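Local coordinates for protein polyporopepsin (Irpex lacteus, PDB 1WKR) that cleaves peptide bonds as a pepsin-like aspartic endopeptidase with broad specificity and milk-clotting activity, at residues V12-N17 / V145-T150. Sequence-based numbering, arbitrary orientation.
Sequences VDYVVN and VSFEPT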
loop_
_atom_site.group_PDB
_atom_site.type_symbol
_atom_site.label_atom_id
_atom_site.label_comp_id
_atom_site.label_asym_id
_atom_site.label_seq_id
_atom_site.Cartn_x
_atom_site.Cartn_y
_atom_site.Cartn_z
ATOM N N VAL A 12 -1.959 7.732 -7.388
ATOM C CA VAL A 12 -1.798 7.898 -5.931
ATOM C C VAL A 12 -2.160 6.641 -5.171
ATOM O O VAL A 12 -1.849 6.508 -3.977
ATOM C CB VAL A 12 -2.547 9.135 -5.397
ATOM C CG1 VAL A 12 -1.971 10.430 -6.067
ATOM C CG2 VAL A 12 -4.044 9.086 -5.625
ATOM N N ASP A 13 -2.909 5.742 -5.799
ATOM C CA ASP A 13 -3.343 4.484 -5.152
ATOM C C ASP A 13 -3.620 3.481 -6.230
ATOM O O ASP A 13 -3.645 3.842 -7.424
ATOM C CB ASP A 13 -4.582 4.735 -4.241
ATOM C CG ASP A 13 -5.725 5.363 -5.004
ATOM O OD1 ASP A 13 -6.212 4.805 -5.948
ATOM O OD2 ASP A 13 -6.179 6.476 -4.512
ATOM N N TYR A 14 -3.815 2.225 -5.835
ATOM C CA TYR A 14 -4.366 1.185 -6.709
ATOM C C TYR A 14 -5.745 0.794 -6.190
ATOM O O TYR A 14 -5.980 0.786 -4.970
ATOM C CB TYR A 14 -3.493 -0.109 -6.655
ATOM C CG TYR A 14 -2.452 -0.162 -7.756
ATOM C CD1 TYR A 14 -1.211 0.493 -7.608
ATOM C CD2 TYR A 14 -2.678 -0.903 -8.904
ATOM C CE1 TYR A 14 -0.243 0.420 -8.642
ATOM C CE2 TYR A 14 -1.722 -1.012 -9.889
ATOM C CZ TYR A 14 -0.498 -0.370 -9.739
ATOM O OH TYR A 14 0.460 -0.480 -10.716
ATOM N N VAL A 15 -6.629 0.430 -7.137
ATOM C CA VAL A 15 -7.941 -0.085 -6.791
ATOM C C VAL A 15 -8.158 -1.415 -7.426
ATOM O O VAL A 15 -7.529 -1.833 -8.397
ATOM C CB VAL A 15 -9.063 0.856 -7.267
ATOM C CG1 VAL A 15 -9.032 2.124 -6.411
ATOM C CG2 VAL A 15 -8.971 1.182 -8.764
ATOM N N VAL A 16 -9.105 -2.172 -6.838
ATOM C CA VAL A 16 -9.620 -3.407 -7.412
ATOM C C VAL A 16 -11.136 -3.302 -7.380
ATOM O O VAL A 16 -11.745 -2.713 -6.511
ATOM C CB VAL A 16 -9.165 -4.691 -6.676
ATOM C CG1 VAL A 16 -7.694 -4.944 -6.848
ATOM C CG2 VAL A 16 -9.499 -4.600 -5.185
ATOM N N ASN A 17 -11.772 -3.935 -8.383
ATOM C CA ASN A 17 -13.221 -4.169 -8.358
ATOM C C ASN A 17 -13.555 -5.241 -7.406
ATOM O O ASN A 17 -12.976 -6.342 -7.364
ATOM C CB ASN A 17 -13.706 -4.594 -9.803
ATOM C CG ASN A 17 -13.672 -3.406 -10.681
ATOM O OD1 ASN A 17 -13.452 -3.712 -11.969
ATOM N ND2 ASN A 17 -13.843 -2.282 -10.308
ATOM N N VAL A 145 1.270 -9.055 -4.222
ATOM C CA VAL A 145 0.838 -7.859 -4.938
ATOM C C VAL A 145 1.859 -7.498 -5.988
ATOM O O VAL A 145 3.053 -7.305 -5.703
ATOM C CB VAL A 145 0.684 -6.691 -3.938
ATOM C CG1 VAL A 145 0.371 -5.402 -4.695
ATOM C CG2 VAL A 145 -0.368 -6.987 -2.919
ATOM N N SER A 146 1.354 -7.318 -7.222
ATOM C CA SER A 146 2.100 -6.777 -8.347
ATOM C C SER A 146 1.618 -5.394 -8.690
ATOM O O SER A 146 0.431 -5.224 -9.098
ATOM C CB SER A 146 1.968 -7.695 -9.538
ATOM O OG SER A 146 2.536 -7.103 -10.711
ATOM N N PHE A 147 2.478 -4.393 -8.539
ATOM C CA PHE A 147 2.296 -3.047 -9.103
ATOM C C PHE A 147 3.337 -2.837 -10.175
ATOM O O PHE A 147 4.349 -3.536 -10.233
ATOM C CB PHE A 147 2.422 -1.975 -8.013
ATOM C CG PHE A 147 1.333 -1.936 -6.951
ATOM C CD1 PHE A 147 0.190 -2.657 -7.028
ATOM C CD2 PHE A 147 1.485 -1.048 -5.908
ATOM C CE1 PHE A 147 -0.826 -2.521 -6.069
ATOM C CE2 PHE A 147 0.500 -0.899 -4.913
ATOM C CZ PHE A 147 -0.658 -1.644 -5.023
ATOM N N GLU A 148 3.089 -1.876 -11.073
ATOM C CA GLU A 148 4.013 -1.556 -12.147
ATOM C C GLU A 148 4.019 -0.068 -12.381
ATOM O O GLU A 148 3.005 0.609 -12.113
ATOM C CB GLU A 148 3.572 -2.262 -13.446
ATOM C CG GLU A 148 3.638 -3.750 -13.355
ATOM C CD GLU A 148 3.177 -4.468 -14.619
ATOM O OE1 GLU A 148 2.775 -3.800 -15.626
ATOM O OE2 GLU A 148 3.234 -5.740 -14.551
ATOM N N PRO A 149 5.112 0.491 -12.917
ATOM C CA PRO A 149 5.091 1.932 -13.258
ATOM C C PRO A 149 4.021 2.216 -14.306
ATOM O O PRO A 149 3.575 1.335 -15.028
ATOM C CB PRO A 149 6.502 2.152 -13.852
ATOM C CG PRO A 149 7.321 1.005 -13.316
ATOM C CD PRO A 149 6.371 -0.177 -13.320
ATOM N N THR A 150 3.652 3.483 -14.363
ATOM C CA THR A 150 2.586 3.883 -15.284
ATOM C C THR A 150 2.968 5.187 -16.050
ATOM O O THR A 150 3.742 5.995 -15.542
ATOM C CB THR A 150 1.352 4.025 -14.516
ATOM O OG1 THR A 150 0.256 4.215 -15.477
ATOM C CG2 THR A 150 1.310 5.246 -13.598
#
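Tyr-14 and Phe-147 illustrate how one aromatic pair can join distant parts of a chain: their rings form an offset stack, with centroids 3.6 Å apart and planes inclined by only 7°. The two side chains run in opposite directions, and the slip sets CD1 of Tyr-14 over the centre of the Phe-147 ring and CD1 of Phe-147 over the centre of the tyrosine ring. CE1 of Tyr-14 lies 3.3 Å from CG of Phe-147, whose position anti to the carbonyl carbon (chi1 -68°) lays the ring against one face of Tyr-14. The phenol then reaches past this ring to the backbone, where Glu-148 N donates a nearly straight hydrogen bond to Tyr-14 OH (3.0 Å, 174°). Asn-157 OD1 also hydrogen-bonds this buried hydroxyl, and Asn-9 ND2 adds a weak bond. A leucine in place of Tyr-14 would probably leave Glu-148 N and Asn-157 OD1 without their hydroxyl partner and one face of Phe-147 without its flat cover. Within the pepsin-like fold, Phe-147 lies about 8 Å from the active-site Asp-212, side chain to side chain. Both stacked side chains touch Leu-310 of helix 310-313, and they link strand 14-20 to the chain leaving strand 142-146.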